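Local coordinates for putative tetR-family transcriptional regulatory protein (Streptomyces coelicolor, PDB 2DG8) that probably regulates transcription as a TetR-family protein, binding DNA through a helix-turn-helix motif, at residues R86-E98 against R158-L171. Sequence-based numbering, arbitrary orientation.
Sequences REAVADLVHELSE and RALAREPHGRALTL
Arg-158 crosses His-94 at about a right angle, its CB 3.6 Å from Ser-97 CB. CG turns to a face of the His-165 ring, and CD sits over the face of the His-94 imidazole. A bend at chi3 (82°) then lays the guanidinium flat on that imidazole, the planes 15° apart, with Pro-164 CB on its opposite face. Around its edge, NE and NH1 share the carbonyl oxygen of His-165, NE at 2.8 Å from O, while NH2 donates to Ser-97 OG (2.7 Å) and forms a salt bridge to Glu-98 OE1, NH2 approaching from above the carboxylate plane. This fixes the group's rotation. His-94 NE2 is 2.9 Å from Thr-170 OG1, which also bonds His-165 NE2, so the stacked ring is held at its edge too. Farther along, the extended Arg-167 passes over Ala-90 CB and forms salt bridges with Glu-87 and Asp-91, its NH1 lying 2.7 Å from Glu-87 OE2 and also donating to Glu-87 O. Helix 82-98 of the TetR-type C-terminal domain, which in relatives binds the ligand, thus packs against the end of helix 141-159, the following loop and the start of helix 167-177, with helix 53-77 touching Asp-91.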
ATOM      1  N   ARG A  86      -3.287 -21.543  -8.483  1.00 36.62           N
ATOM      2  CA  ARG A  86      -3.721 -20.323  -9.151  1.00 37.09           C
ATOM      3  C   ARG A  86      -5.098 -19.921  -8.642  1.00 38.17           C
ATOM      4  O   ARG A  86      -5.361 -18.743  -8.387  1.00 36.88           O
ATOM      5  CB  ARG A  86      -3.791 -20.526 -10.671  1.00 36.40           C
ATOM      6  CG  ARG A  86      -2.466 -20.853 -11.329  1.00 38.77           C
ATOM      7  CD  ARG A  86      -2.610 -20.917 -12.845  1.00 37.69           C
ATOM      8  NE  ARG A  86      -1.322 -21.089 -13.518  1.00 41.48           N
ATOM      9  CZ  ARG A  86      -0.809 -22.261 -13.891  1.00 42.83           C
ATOM     10  NH1 ARG A  86       0.374 -22.302 -14.496  1.00 44.78           N
ATOM     11  NH2 ARG A  86      -1.477 -23.389 -13.672  1.00 39.70           N
ATOM     12  N   GLU A  87      -5.976 -20.912  -8.510  1.00 38.21           N
ATOM     13  CA  GLU A  87      -7.342 -20.697  -8.034  1.00 39.76           C
ATOM     14  C   GLU A  87      -7.294 -20.262  -6.567  1.00 38.81           C
ATOM     15  O   GLU A  87      -8.087 -19.435  -6.114  1.00 35.56           O
ATOM     16  CB  GLU A  87      -8.131 -22.004  -8.154  1.00 43.29           C
ATOM     17  CG  GLU A  87      -9.634 -21.838  -8.337  1.00 50.29           C
ATOM     18  CD  GLU A  87     -10.005 -21.368  -9.736  1.00 49.72           C
ATOM     19  OE1 GLU A  87      -9.471 -21.927 -10.716  1.00 51.04           O
ATOM     20  OE2 GLU A  87     -10.838 -20.451  -9.856  1.00 51.26           O
ATOM     21  N   ALA A  88      -6.352 -20.847  -5.834  1.00 37.78           N
ATOM     22  CA  ALA A  88      -6.170 -20.549  -4.424  1.00 37.58           C
ATOM     23  C   ALA A  88      -5.719 -19.102  -4.249  1.00 36.14           C
ATOM     24  O   ALA A  88      -6.150 -18.417  -3.319  1.00 35.81           O
ATOM     25  CB  ALA A  88      -5.125 -21.503  -3.819  1.00 37.44           C
ATOM     26  N   VAL A  89      -4.845 -18.650  -5.142  1.00 34.47           N
ATOM     27  CA  VAL A  89      -4.327 -17.293  -5.082  1.00 32.77           C
ATOM     28  C   VAL A  89      -5.435 -16.280  -5.332  1.00 33.11           C
ATOM     29  O   VAL A  89      -5.449 -15.213  -4.723  1.00 32.68           O
ATOM     30  CB  VAL A  89      -3.191 -17.081  -6.108  1.00 31.84           C
ATOM     31  CG1 VAL A  89      -2.809 -15.593  -6.175  1.00 29.19           C
ATOM     32  CG2 VAL A  89      -1.973 -17.915  -5.706  1.00 29.66           C
ATOM     33  N   ALA A  90      -6.361 -16.612  -6.229  1.00 30.40           N
ATOM     34  CA  ALA A  90      -7.468 -15.710  -6.526  1.00 29.28           C
ATOM     35  C   ALA A  90      -8.278 -15.535  -5.256  1.00 29.47           C
ATOM     36  O   ALA A  90      -8.701 -14.425  -4.918  1.00 29.41           O
ATOM     37  CB  ALA A  90      -8.354 -16.282  -7.653  1.00 25.92           C
ATOM     38  N   ASP A  91      -8.489 -16.645  -4.556  1.00 32.15           N
ATOM     39  CA  ASP A  91      -9.242 -16.633  -3.309  1.00 35.58           C
ATOM     40  C   ASP A  91      -8.525 -15.759  -2.296  1.00 34.13           C
ATOM     41  O   ASP A  91      -9.146 -14.990  -1.560  1.00 34.98           O
ATOM     42  CB  ASP A  91      -9.362 -18.058  -2.746  1.00 37.13           C
ATOM     43  CG  ASP A  91     -10.233 -18.948  -3.599  1.00 37.55           C
ATOM     44  OD1 ASP A  91     -10.182 -20.181  -3.416  1.00 39.18           O
ATOM     45  OD2 ASP A  91     -10.975 -18.414  -4.445  1.00 38.68           O
ATOM     46  N   LEU A  92      -7.207 -15.897  -2.261  1.00 33.66           N
ATOM     47  CA  LEU A  92      -6.378 -15.142  -1.331  1.00 34.23           C
ATOM     48  C   LEU A  92      -6.545 -13.646  -1.595  1.00 33.27           C
ATOM     49  O   LEU A  92      -6.756 -12.867  -0.673  1.00 34.19           O
ATOM     50  CB  LEU A  92      -4.914 -15.523  -1.523  1.00 34.82           C
ATOM     51  CG  LEU A  92      -3.940 -15.631  -0.351  1.00 39.36           C
ATOM     52  CD1 LEU A  92      -2.527 -15.594  -0.919  1.00 38.57           C
ATOM     53  CD2 LEU A  92      -4.135 -14.510   0.647  1.00 38.99           C
ATOM     54  N   VAL A  93      -6.434 -13.256  -2.861  1.00 31.34           N
ATOM     55  CA  VAL A  93      -6.555 -11.858  -3.244  1.00 31.95           C
ATOM     56  C   VAL A  93      -7.887 -11.252  -2.831  1.00 33.02           C
ATOM     57  O   VAL A  93      -7.921 -10.153  -2.280  1.00 30.45           O
ATOM     58  CB  VAL A  93      -6.387 -11.674  -4.766  1.00 30.25           C
ATOM     59  CG1 VAL A  93      -6.903 -10.298  -5.186  1.00 25.92           C
ATOM     60  CG2 VAL A  93      -4.916 -11.816  -5.143  1.00 29.24           C
ATOM     61  N   HIS A  94      -8.985 -11.953  -3.105  1.00 32.50           N
ATOM     62  CA  HIS A  94     -10.287 -11.410  -2.742  1.00 32.82           C
ATOM     63  C   HIS A  94     -10.513 -11.368  -1.232  1.00 33.16           C
ATOM     64  O   HIS A  94     -11.064 -10.402  -0.700  1.00 31.24           O
ATOM     65  CB  HIS A  94     -11.398 -12.177  -3.468  1.00 32.29           C
ATOM     66  CG  HIS A  94     -11.492 -11.832  -4.925  1.00 34.46           C
ATOM     67  ND1 HIS A  94     -12.666 -11.417  -5.516  1.00 35.21           N
ATOM     68  CD2 HIS A  94     -10.544 -11.763  -5.889  1.00 32.63           C
ATOM     69  CE1 HIS A  94     -12.436 -11.100  -6.776  1.00 32.50           C
ATOM     70  NE2 HIS A  94     -11.156 -11.299  -7.030  1.00 32.67           N
ATOM     71  N   GLU A  95     -10.058 -12.391  -0.529  1.00 33.64           N
ATOM     72  CA  GLU A  95     -10.222 -12.393   0.917  1.00 36.26           C
ATOM     73  C   GLU A  95      -9.430 -11.239   1.557  1.00 34.03           C
ATOM     74  O   GLU A  95      -9.948 -10.514   2.396  1.00 31.97           O
ATOM     75  CB  GLU A  95      -9.762 -13.728   1.505  1.00 36.99           C
ATOM     76  CG  GLU A  95      -9.928 -13.803   3.014  1.00 44.34           C
ATOM     77  CD  GLU A  95      -9.539 -15.153   3.591  1.00 45.53           C
ATOM     78  OE1 GLU A  95      -9.882 -16.188   2.973  1.00 49.55           O
ATOM     79  OE2 GLU A  95      -8.909 -15.174   4.670  1.00 43.70           O
ATOM     80  N   LEU A  96      -8.180 -11.061   1.144  1.00 33.68           N
ATOM     81  CA  LEU A  96      -7.345 -10.003   1.706  1.00 34.15           C
ATOM     82  C   LEU A  96      -7.838  -8.603   1.366  1.00 33.07           C
ATOM     83  O   LEU A  96      -7.603  -7.668   2.121  1.00 33.83           O
ATOM     84  CB  LEU A  96      -5.904 -10.124   1.212  1.00 36.14           C
ATOM     85  CG  LEU A  96      -5.035 -11.343   1.535  1.00 39.04           C
ATOM     86  CD1 LEU A  96      -3.769 -11.262   0.676  1.00 36.77           C
ATOM     87  CD2 LEU A  96      -4.685 -11.383   3.019  1.00 37.34           C
ATOM     88  N   SER A  97      -8.498  -8.452   0.224  1.00 30.26           N
ATOM     89  CA  SER A  97      -8.980  -7.144  -0.178  1.00 32.80           C
ATOM     90  C   SER A  97     -10.295  -6.719   0.456  1.00 32.98           C
ATOM     91  O   SER A  97     -10.585  -5.527   0.503  1.00 33.95           O
ATOM     92  CB  SER A  97      -9.130  -7.067  -1.704  1.00 32.02           C
ATOM     93  OG  SER A  97     -10.249  -7.820  -2.155  1.00 33.54           O
ATOM     94  N   GLU A  98     -11.091  -7.662   0.954  1.00 33.24           N
ATOM     95  CA  GLU A  98     -12.384  -7.263   1.511  1.00 36.05           C
ATOM     96  C   GLU A  98     -12.899  -7.888   2.799  1.00 36.52           C
ATOM     97  O   GLU A  98     -13.883  -7.405   3.356  1.00 36.44           O
ATOM     98  CB  GLU A  98     -13.469  -7.435   0.443  1.00 36.92           C
ATOM     99  CG  GLU A  98     -13.501  -8.804  -0.205  1.00 38.90           C
ATOM    100  CD  GLU A  98     -14.616  -8.934  -1.237  1.00 41.17           C
ATOM    101  OE1 GLU A  98     -14.746  -8.041  -2.104  1.00 39.67           O
ATOM    102  OE2 GLU A  98     -15.360  -9.937  -1.182  1.00 42.58           O
ATOM    103  N   ARG A 158      -8.341  -3.710  -5.353  1.00 32.86           N
ATOM    104  CA  ARG A 158      -9.714  -4.137  -5.070  1.00 35.23           C
ATOM    105  C   ARG A 158     -10.190  -3.497  -3.766  1.00 34.54           C
ATOM    106  O   ARG A 158     -11.303  -2.977  -3.682  1.00 34.44           O
ATOM    107  CB  ARG A 158      -9.818  -5.653  -4.915  1.00 34.48           C
ATOM    108  CG  ARG A 158      -9.709  -6.439  -6.189  1.00 37.62           C
ATOM    109  CD  ARG A 158     -10.316  -7.832  -6.006  1.00 36.63           C
ATOM    110  NE  ARG A 158     -11.773  -7.838  -6.144  1.00 36.19           N
ATOM    111  CZ  ARG A 158     -12.648  -7.996  -5.149  1.00 39.25           C
ATOM    112  NH1 ARG A 158     -13.952  -7.991  -5.411  1.00 36.34           N
ATOM    113  NH2 ARG A 158     -12.240  -8.156  -3.897  1.00 38.55           N
ATOM    114  N   ALA A 159      -9.327  -3.536  -2.757  1.00 33.88           N
ATOM    115  CA  ALA A 159      -9.647  -2.989  -1.443  1.00 35.08           C
ATOM    116  C   ALA A 159      -9.998  -1.505  -1.453  1.00 36.21           C
ATOM    117  O   ALA A 159     -10.965  -1.090  -0.818  1.00 38.52           O
ATOM    118  CB  ALA A 159      -8.493  -3.238  -0.491  1.00 33.08           C
ATOM    119  N   LEU A 160      -9.226  -0.703  -2.175  1.00 37.90           N
ATOM    120  CA  LEU A 160      -9.484   0.734  -2.210  1.00 40.03           C
ATOM    121  C   LEU A 160     -10.276   1.163  -3.426  1.00 41.73           C
ATOM    122  O   LEU A 160     -10.207   2.316  -3.838  1.00 42.51           O
ATOM    123  CB  LEU A 160      -8.164   1.503  -2.155  1.00 40.95           C
ATOM    124  CG  LEU A 160      -7.301   1.200  -0.926  1.00 43.15           C
ATOM    125  CD1 LEU A 160      -5.993   1.957  -1.017  1.00 42.75           C
ATOM    126  CD2 LEU A 160      -8.065   1.576   0.341  1.00 41.64           C
ATOM    127  N   ALA A 161     -11.029   0.235  -4.005  1.00 42.24           N
ATOM    128  CA  ALA A 161     -11.835   0.548  -5.175  1.00 44.40           C
ATOM    129  C   ALA A 161     -13.234   0.994  -4.780  1.00 45.65           C
ATOM    130  O   ALA A 161     -13.738   0.638  -3.715  1.00 45.30           O
ATOM    131  CB  ALA A 161     -11.935  -0.675  -6.100  1.00 42.44           C
ATOM    132  N   ARG A 162     -13.852   1.790  -5.642  1.00 48.64           N
ATOM    133  CA  ARG A 162     -15.217   2.227  -5.412  1.00 51.23           C
ATOM    134  C   ARG A 162     -16.012   1.083  -6.017  1.00 50.89           C
ATOM    135  O   ARG A 162     -17.094   0.741  -5.543  1.00 52.07           O
ATOM    136  CB  ARG A 162     -15.505   3.535  -6.153  1.00 55.18           C
ATOM    137  CG  ARG A 162     -16.958   3.990  -6.085  1.00 59.94           C
ATOM    138  CD  ARG A 162     -17.435   4.142  -4.645  1.00 65.47           C
ATOM    139  NE  ARG A 162     -16.823   5.276  -3.953  1.00 68.47           N
ATOM    140  CZ  ARG A 162     -17.123   6.550  -4.189  1.00 70.07           C
ATOM    141  NH1 ARG A 162     -16.513   7.512  -3.506  1.00 71.23           N
ATOM    142  NH2 ARG A 162     -18.034   6.865  -5.100  1.00 70.03           N
ATOM    143  N   GLU A 163     -15.439   0.484  -7.060  1.00 49.44           N
ATOM    144  CA  GLU A 163     -16.047  -0.645  -7.756  1.00 50.29           C
ATOM    145  C   GLU A 163     -14.938  -1.665  -8.051  1.00 47.51           C
ATOM    146  O   GLU A 163     -14.312  -1.633  -9.108  1.00 47.62           O
ATOM    147  CB  GLU A 163     -16.692  -0.165  -9.056  1.00 54.58           C
ATOM    148  CG  GLU A 163     -17.685   0.980  -8.871  1.00 58.99           C
ATOM    149  CD  GLU A 163     -18.267   1.468 -10.188  1.00 62.48           C
ATOM    150  OE1 GLU A 163     -17.486   1.918 -11.060  1.00 63.55           O
ATOM    151  OE2 GLU A 163     -19.508   1.400 -10.352  1.00 63.82           O
ATOM    152  N   PRO A 164     -14.695  -2.595  -7.115  1.00 46.04           N
ATOM    153  CA  PRO A 164     -13.658  -3.623  -7.258  1.00 44.00           C
ATOM    154  C   PRO A 164     -13.855  -4.558  -8.432  1.00 42.55           C
ATOM    155  O   PRO A 164     -14.982  -4.942  -8.735  1.00 42.78           O
ATOM    156  CB  PRO A 164     -13.709  -4.349  -5.918  1.00 45.42           C
ATOM    157  CG  PRO A 164     -15.160  -4.270  -5.561  1.00 46.72           C
ATOM    158  CD  PRO A 164     -15.492  -2.825  -5.897  1.00 45.50           C
ATOM    159  N   HIS A 165     -12.757  -4.917  -9.097  1.00 40.14           N
ATOM    160  CA  HIS A 165     -12.845  -5.820 -10.237  1.00 37.39           C
ATOM    161  C   HIS A 165     -13.258  -7.206  -9.738  1.00 35.53           C
ATOM    162  O   HIS A 165     -13.195  -7.488  -8.539  1.00 34.98           O
ATOM    163  CB  HIS A 165     -11.510  -5.878 -11.005  1.00 36.36           C
ATOM    164  CG  HIS A 165     -10.392  -6.550 -10.262  1.00 38.10           C
ATOM    165  ND1 HIS A 165      -9.300  -5.859  -9.775  1.00 37.62           N
ATOM    166  CD2 HIS A 165     -10.177  -7.851  -9.954  1.00 37.93           C
ATOM    167  CE1 HIS A 165      -8.463  -6.705  -9.205  1.00 37.36           C
ATOM    168  NE2 HIS A 165      -8.970  -7.922  -9.300  1.00 37.55           N
ATOM    169  N   GLY A 166     -13.683  -8.070 -10.654  1.00 35.08           N
ATOM    170  CA  GLY A 166     -14.124  -9.401 -10.269  1.00 31.80           C
ATOM    171  C   GLY A 166     -13.070 -10.487 -10.319  1.00 30.19           C
ATOM    172  O   GLY A 166     -11.947 -10.248 -10.756  1.00 31.72           O
ATOM    173  N   ARG A 167     -13.453 -11.692  -9.900  1.00 29.89           N
ATOM    174  CA  ARG A 167     -12.551 -12.845  -9.860  1.00 29.73           C
ATOM    175  C   ARG A 167     -12.005 -13.287 -11.224  1.00 30.36           C
ATOM    176  O   ARG A 167     -10.854 -13.702 -11.318  1.00 27.09           O
ATOM    177  CB  ARG A 167     -13.252 -14.030  -9.175  1.00 31.37           C
ATOM    178  CG  ARG A 167     -12.349 -15.218  -8.859  1.00 35.36           C
ATOM    179  CD  ARG A 167     -13.166 -16.479  -8.569  1.00 35.88           C
ATOM    180  NE  ARG A 167     -12.349 -17.692  -8.505  1.00 35.73           N
ATOM    181  CZ  ARG A 167     -11.592 -18.026  -7.464  1.00 37.91           C
ATOM    182  NH1 ARG A 167     -10.875 -19.142  -7.477  1.00 33.42           N
ATOM    183  NH2 ARG A 167     -11.563 -17.238  -6.401  1.00 37.75           N
ATOM    184  N   ALA A 168     -12.815 -13.198 -12.279  1.00 30.33           N
ATOM    185  CA  ALA A 168     -12.338 -13.606 -13.602  1.00 31.78           C
ATOM    186  C   ALA A 168     -11.104 -12.788 -13.987  1.00 31.86           C
ATOM    187  O   ALA A 168     -10.115 -13.324 -14.485  1.00 34.54           O
ATOM    188  CB  ALA A 168     -13.441 -13.423 -14.650  1.00 33.66           C
ATOM    189  N   LEU A 169     -11.167 -11.484 -13.752  1.00 32.44           N
ATOM    190  CA  LEU A 169     -10.050 -10.598 -14.050  1.00 31.93           C
ATOM    191  C   LEU A 169      -8.865 -10.955 -13.150  1.00 30.65           C
ATOM    192  O   LEU A 169      -7.724 -10.946 -13.588  1.00 30.84           O
ATOM    193  CB  LEU A 169     -10.476  -9.139 -13.824  1.00 33.93           C
ATOM    194  CG  LEU A 169      -9.546  -7.989 -14.226  1.00 35.68           C
ATOM    195  CD1 LEU A 169      -8.400  -7.877 -13.235  1.00 41.26           C
ATOM    196  CD2 LEU A 169      -9.043  -8.208 -15.637  1.00 36.00           C
ATOM    197  N   THR A 170      -9.139 -11.267 -11.887  1.00 29.49           N
ATOM    198  CA  THR A 170      -8.079 -11.637 -10.958  1.00 29.54           C
ATOM    199  C   THR A 170      -7.430 -12.952 -11.415  1.00 29.51           C
ATOM    200  O   THR A 170      -6.210 -13.074 -11.470  1.00 29.34           O
ATOM    201  CB  THR A 170      -8.616 -11.825  -9.506  1.00 30.08           C
ATOM    202  OG1 THR A 170      -9.119 -10.576  -9.000  1.00 29.10           O
ATOM    203  CG2 THR A 170      -7.485 -12.311  -8.579  1.00 29.92           C
ATOM    204  N   LEU A 171      -8.257 -13.925 -11.764  1.00 30.72           N
ATOM    205  CA  LEU A 171      -7.753 -15.218 -12.189  1.00 31.14           C
ATOM    206  C   LEU A 171      -6.928 -15.128 -13.468  1.00 29.54           C
ATOM    207  O   LEU A 171      -5.924 -15.818 -13.608  1.00 30.10           O
ATOM    208  CB  LEU A 171      -8.919 -16.187 -12.373  1.00 32.67           C
ATOM    209  CG  LEU A 171      -8.536 -17.662 -12.388  1.00 37.87           C
ATOM    210  CD1 LEU A 171      -7.849 -18.047 -11.068  1.00 35.39           C
ATOM    211  CD2 LEU A 171      -9.798 -18.487 -12.607  1.00 40.13           C
TER
HETATM  212  O   HOH W   1     -12.025  -3.144   1.082  1.00 37.57           O